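Local coordinates for lipoprotein (Colwellia psychrerythraea, PDB 3O0Y) that is of unknown function but is a putative lipoprotein whose DUF885 family belongs to a clan of metallopeptidase-like proteins, at residues Ser27-Ser41 against Glu82-Leu95. Sequence-based numbering, arbitrary orientation.
Sequences SKQQLASLYLQAKQS and ELLSISNTIAGIKL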
loop_
_atom_site.group_PDB
_atom_site.type_symbol
_atom_site.label_atom_id
_atom_site.label_comp_id
_atom_site.label_asym_id
_atom_site.label_seq_id
_atom_site.Cartn_x
_atom_site.Cartn_y
_atom_site.Cartn_z
ATOM N N SER A 27 24.001 17.566 -19.125
ATOM C CA SER A 27 23.450 17.263 -17.798
ATOM C C SER A 27 22.143 16.491 -17.958
ATOM O O SER A 27 21.901 15.501 -17.242
ATOM C CB SER A 27 23.242 18.547 -16.992
ATOM O OG SER A 27 24.521 18.988 -16.508
ATOM N N LYS A 28 21.305 16.915 -18.918
ATOM C CA LYS A 28 20.089 16.182 -19.155
ATOM C C LYS A 28 20.322 14.712 -19.501
ATOM O O LYS A 28 19.580 13.843 -19.017
ATOM C CB LYS A 28 19.184 16.860 -20.181
ATOM C CG LYS A 28 18.227 17.871 -19.530
ATOM C CD LYS A 28 17.291 18.600 -20.561
ATOM C CE LYS A 28 17.737 20.059 -20.874
ATOM N NZ LYS A 28 19.097 20.174 -21.512
ATOM N N GLN A 29 21.321 14.421 -20.323
ATOM C CA GLN A 29 21.649 13.050 -20.694
ATOM C C GLN A 29 22.266 12.263 -19.545
ATOM O O GLN A 29 21.950 11.082 -19.361
ATOM C CB GLN A 29 22.581 13.000 -21.913
ATOM C CG GLN A 29 21.926 13.568 -23.174
ATOM C CD GLN A 29 22.884 13.719 -24.378
ATOM O OE1 GLN A 29 24.102 14.001 -24.241
ATOM N NE2 GLN A 29 22.311 13.546 -25.578
ATOM N N GLN A 30 23.077 12.919 -18.719
ATOM C CA GLN A 30 23.668 12.233 -17.586
ATOM C C GLN A 30 22.526 11.831 -16.606
ATOM O O GLN A 30 22.565 10.739 -16.007
ATOM C CB GLN A 30 24.607 13.176 -16.826
ATOM C CG GLN A 30 25.298 12.478 -15.634
ATOM C CD GLN A 30 26.330 13.363 -14.954
ATOM O OE1 GLN A 30 26.454 14.548 -15.275
ATOM N NE2 GLN A 30 27.004 12.805 -13.948
ATOM N N LEU A 31 21.618 12.769 -16.384
ATOM C CA LEU A 31 20.460 12.576 -15.494
ATOM C C LEU A 31 19.579 11.435 -16.009
ATOM O O LEU A 31 19.200 10.552 -15.259
ATOM C CB LEU A 31 19.664 13.877 -15.320
ATOM C CG LEU A 31 20.266 14.912 -14.358
ATOM C CD1 LEU A 31 19.585 16.276 -14.580
ATOM C CD2 LEU A 31 20.157 14.462 -12.884
ATOM N N ALA A 32 19.302 11.394 -17.306
ATOM C CA ALA A 32 18.467 10.327 -17.827
ATOM C C ALA A 32 19.150 8.984 -17.607
ATOM O O ALA A 32 18.485 8.004 -17.302
ATOM C CB ALA A 32 18.169 10.546 -19.315
ATOM N N SER A 33 20.463 8.904 -17.781
ATOM C CA SER A 33 21.171 7.647 -17.561
ATOM C C SER A 33 21.080 7.205 -16.132
ATOM O O SER A 33 20.930 6.010 -15.866
ATOM C CB SER A 33 22.680 7.660 -17.981
ATOM O OG SER A 33 22.748 7.842 -19.397
ATOM N N LEU A 34 21.190 8.177 -15.224
ATOM C CA LEU A 34 21.076 7.862 -13.796
ATOM C C LEU A 34 19.678 7.340 -13.414
ATOM O O LEU A 34 19.540 6.425 -12.556
ATOM C CB LEU A 34 21.426 9.072 -12.923
ATOM C CG LEU A 34 22.915 9.370 -12.947
ATOM C CD1 LEU A 34 23.221 10.864 -12.611
ATOM C CD2 LEU A 34 23.741 8.377 -11.990
ATOM N N TYR A 35 18.674 7.934 -14.031
ATOM C CA TYR A 35 17.287 7.536 -13.718
ATOM C C TYR A 35 17.006 6.154 -14.234
ATOM O O TYR A 35 16.357 5.324 -13.573
ATOM C CB TYR A 35 16.279 8.472 -14.348
ATOM C CG TYR A 35 16.360 9.984 -13.998
ATOM C CD1 TYR A 35 17.006 10.457 -12.874
ATOM C CD2 TYR A 35 15.812 10.891 -14.850
ATOM C CE1 TYR A 35 17.103 11.795 -12.633
ATOM C CE2 TYR A 35 15.858 12.257 -14.601
ATOM C CZ TYR A 35 16.483 12.724 -13.470
ATOM O OH TYR A 35 16.618 14.103 -13.196
ATOM N N LEU A 36 17.556 5.848 -15.405
ATOM C CA LEU A 36 17.522 4.494 -15.951
ATOM C C LEU A 36 18.266 3.488 -15.121
ATOM O O LEU A 36 17.790 2.350 -14.867
ATOM C CB LEU A 36 18.052 4.500 -17.378
ATOM C CG LEU A 36 17.804 3.167 -18.140
ATOM C CD1 LEU A 36 16.253 2.868 -18.371
ATOM C CD2 LEU A 36 18.542 3.233 -19.510
ATOM N N GLN A 37 19.461 3.882 -14.669
ATOM C CA GLN A 37 20.249 3.010 -13.849
ATOM C C GLN A 37 19.531 2.651 -12.521
ATOM O O GLN A 37 19.579 1.518 -12.050
ATOM C CB GLN A 37 21.577 3.658 -13.552
ATOM C CG GLN A 37 22.485 2.749 -12.728
ATOM C CD GLN A 37 23.763 3.484 -12.221
ATOM O OE1 GLN A 37 24.082 4.610 -12.661
ATOM N NE2 GLN A 37 24.445 2.873 -11.233
ATOM N N ALA A 38 18.917 3.645 -11.896
ATOM C CA ALA A 38 18.060 3.416 -10.727
ATOM C C ALA A 38 16.922 2.427 -10.989
ATOM O O ALA A 38 16.741 1.481 -10.225
ATOM C CB ALA A 38 17.491 4.754 -10.136
ATOM N N LYS A 39 16.167 2.676 -12.053
ATOM C CA LYS A 39 15.122 1.732 -12.409
ATOM C C LYS A 39 15.650 0.294 -12.560
ATOM O O LYS A 39 15.096 -0.634 -11.971
ATOM C CB LYS A 39 14.516 2.205 -13.708
ATOM C CG LYS A 39 13.567 1.170 -14.287
ATOM C CD LYS A 39 13.068 1.681 -15.604
ATOM C CE LYS A 39 13.450 0.997 -16.766
ATOM N NZ LYS A 39 12.493 1.237 -17.974
ATOM N N GLN A 40 16.709 0.117 -13.355
ATOM C CA GLN A 40 17.171 -1.220 -13.745
ATOM C C GLN A 40 17.815 -1.938 -12.557
ATOM O O GLN A 40 17.590 -3.138 -12.346
ATOM C CB GLN A 40 18.079 -1.138 -14.981
ATOM C CG GLN A 40 17.306 -0.612 -16.194
ATOM C CD GLN A 40 18.009 -0.749 -17.506
ATOM O OE1 GLN A 40 19.232 -0.671 -17.586
ATOM N NE2 GLN A 40 17.224 -0.881 -18.568
ATOM N N SER A 41 18.521 -1.204 -11.745
ATOM C CA SER A 41 19.197 -1.800 -10.611
ATOM C C SER A 41 18.202 -2.221 -9.518
ATOM O O SER A 41 18.371 -3.289 -8.912
ATOM C CB SER A 41 20.212 -0.868 -10.003
ATOM O OG SER A 41 21.324 -0.812 -10.854
ATOM N N GLU A 82 24.265 1.515 -3.810
ATOM C CA GLU A 82 24.087 1.934 -5.181
ATOM C C GLU A 82 23.032 3.006 -5.361
ATOM O O GLU A 82 23.266 4.040 -6.011
ATOM C CB GLU A 82 23.730 0.774 -6.082
ATOM C CG GLU A 82 23.562 1.260 -7.573
ATOM C CD GLU A 82 23.426 0.159 -8.593
ATOM O OE1 GLU A 82 23.339 -1.057 -8.217
ATOM O OE2 GLU A 82 23.448 0.532 -9.783
ATOM N N LEU A 83 21.880 2.797 -4.736
ATOM C CA LEU A 83 20.825 3.791 -4.862
ATOM C C LEU A 83 21.235 5.095 -4.182
ATOM O O LEU A 83 20.900 6.147 -4.641
ATOM C CB LEU A 83 19.516 3.268 -4.279
ATOM C CG LEU A 83 18.958 2.115 -5.115
ATOM C CD1 LEU A 83 17.975 1.352 -4.197
ATOM C CD2 LEU A 83 18.282 2.687 -6.328
ATOM N N LEU A 84 21.890 5.034 -3.049
ATOM C CA LEU A 84 22.332 6.263 -2.349
ATOM C C LEU A 84 23.379 7.028 -3.218
ATOM O O LEU A 84 23.333 8.236 -3.368
ATOM C CB LEU A 84 22.913 5.882 -0.967
ATOM C CG LEU A 84 23.175 7.103 -0.090
ATOM C CD1 LEU A 84 21.866 7.926 0.121
ATOM C CD2 LEU A 84 23.763 6.688 1.273
ATOM N N SER A 85 24.283 6.299 -3.843
ATOM C CA SER A 85 25.273 6.891 -4.759
ATOM C C SER A 85 24.579 7.585 -5.919
ATOM O O SER A 85 24.885 8.708 -6.236
ATOM C CB SER A 85 26.189 5.822 -5.317
ATOM O OG SER A 85 27.020 5.473 -4.207
ATOM N N ILE A 86 23.578 6.917 -6.463
ATOM C CA ILE A 86 22.803 7.511 -7.550
ATOM C C ILE A 86 22.100 8.799 -7.093
ATOM O O ILE A 86 22.151 9.808 -7.785
ATOM C CB ILE A 86 21.806 6.534 -8.168
ATOM C CG1 ILE A 86 22.504 5.439 -8.968
ATOM C CG2 ILE A 86 20.824 7.240 -9.076
ATOM C CD1 ILE A 86 21.578 4.285 -9.301
ATOM N N SER A 87 21.458 8.760 -5.923
ATOM C CA SER A 87 20.768 9.888 -5.364
ATOM C C SER A 87 21.710 11.064 -5.212
ATOM O O SER A 87 21.381 12.163 -5.588
ATOM C CB SER A 87 20.197 9.500 -3.973
ATOM O OG SER A 87 19.499 10.553 -3.398
ATOM N N ASN A 88 22.909 10.826 -4.644
ATOM C CA ASN A 88 23.834 11.890 -4.404
ATOM C C ASN A 88 24.383 12.474 -5.746
ATOM O O ASN A 88 24.589 13.664 -5.859
ATOM C CB ASN A 88 24.963 11.371 -3.477
ATOM C CG ASN A 88 24.530 11.353 -2.063
ATOM O OD1 ASN A 88 23.654 12.141 -1.677
ATOM N ND2 ASN A 88 25.120 10.433 -1.247
ATOM N N THR A 89 24.580 11.655 -6.745
ATOM C CA THR A 89 25.119 12.120 -8.041
ATOM C C THR A 89 24.031 12.973 -8.706
ATOM O O THR A 89 24.315 14.103 -9.176
ATOM C CB THR A 89 25.492 10.952 -8.923
ATOM O OG1 THR A 89 26.531 10.209 -8.255
ATOM C CG2 THR A 89 25.959 11.454 -10.297
ATOM N N ILE A 90 22.790 12.462 -8.672
ATOM C CA ILE A 90 21.633 13.226 -9.239
ATOM C C ILE A 90 21.568 14.595 -8.564
ATOM O O ILE A 90 21.461 15.620 -9.217
ATOM C CB ILE A 90 20.278 12.514 -9.001
ATOM C CG1 ILE A 90 20.210 11.255 -9.850
ATOM C CG2 ILE A 90 19.076 13.430 -9.356
ATOM C CD1 ILE A 90 19.026 10.310 -9.601
ATOM N N ALA A 91 21.682 14.632 -7.238
ATOM C CA ALA A 91 21.488 15.868 -6.509
ATOM C C ALA A 91 22.537 16.955 -6.832
ATOM O O ALA A 91 22.282 18.120 -6.643
ATOM C CB ALA A 91 21.422 15.587 -4.914
ATOM N N GLY A 92 23.726 16.549 -7.220
ATOM C CA GLY A 92 24.828 17.476 -7.440
ATOM C C GLY A 92 24.870 18.081 -8.832
ATOM O O GLY A 92 25.592 19.038 -9.059
ATOM N N ILE A 93 24.082 17.554 -9.768
ATOM C CA ILE A 93 24.193 17.963 -11.167
ATOM C C ILE A 93 23.557 19.342 -11.346
ATOM O O ILE A 93 22.549 19.642 -10.755
ATOM C CB ILE A 93 23.603 16.910 -12.092
ATOM C CG1 ILE A 93 24.591 15.750 -12.169
ATOM C CG2 ILE A 93 23.234 17.501 -13.488
ATOM C CD1 ILE A 93 23.998 14.538 -12.698
ATOM N N LYS A 94 24.255 20.196 -12.115
ATOM C CA LYS A 94 23.809 21.506 -12.522
ATOM C C LYS A 94 23.032 21.447 -13.828
ATOM O O LYS A 94 23.586 21.026 -14.845
ATOM C CB LYS A 94 25.052 22.359 -12.821
ATOM C CG LYS A 94 24.766 23.838 -13.045
ATOM C CD LYS A 94 26.038 24.532 -13.561
ATOM C CE LYS A 94 25.909 26.063 -13.615
ATOM N NZ LYS A 94 25.268 26.472 -14.892
ATOM N N LEU A 95 21.764 21.805 -13.808
ATOM C CA LEU A 95 20.971 21.827 -15.037
ATOM C C LEU A 95 21.197 23.164 -15.745
ATOM O O LEU A 95 21.204 24.196 -15.112
ATOM C CB LEU A 95 19.480 21.601 -14.712
ATOM C CG LEU A 95 19.101 20.111 -14.760
ATOM C CD1 LEU A 95 17.793 19.787 -14.045
ATOM C CD2 LEU A 95 19.057 19.680 -16.227
#
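Leu34 meets Ile93 tip to tip, CD1 to CD1 at 3.8 Å, in the apolar seam between two antiparallel helices whose axes come within 10.2 Å at a crossing angle of -162°. The same Leu34 CD1 presses on Thr89 CG2 at 3.6 Å, the two side chains crossing at about a right angle. Leu31 divides its methyls: CD2 touches both Ile90 CG2 and Ile93 CD1, and CD1 turns to Leu95 CD2. Beyond CG the chain of Gln30 is extended, and this brings its amide against Ile93 CD1, with Gln30 CD at 3.5 Å. Ile90 CD1 approaches the Tyr35 ring at its edge, 3.8 Å from Tyr35 CD1, and Met109 of helix 100-117 touches the same tyrosine. Farther along, Ile86 CD1 lies against the Gln37 amide and near Ala38 CB. Polar bonds close both ends of the seam. At one, Ser27 OG donates to Lys94 O at 2.8 Å, tying the first turn of helix 27-44 to the chain just beyond helix 73-92. At the other, Glu82 sends its CG anti to the backbone N (chi1 -179°), and its extended chain carries OE2 to two donors. Gln37 NE2 meets Glu82 OE2 on the anti side at 2.9 Å, with the bond nearly straight (162°); Ser41 OG reaches the same OE2 from above the carboxylate plane at 2.7 Å. With an alanine in place of Glu82, the Gln37 amide and the Ser41 hydroxyl would probably lose their shared acceptor, and the hydroxyl could turn more freely. Aliphatic contacts thus join the antiparallel pair, while two neutral donors sharing Glu82 OE2 probably draw the carboxylate's negative charge toward that oxygen, with no salt bridge between the two segments.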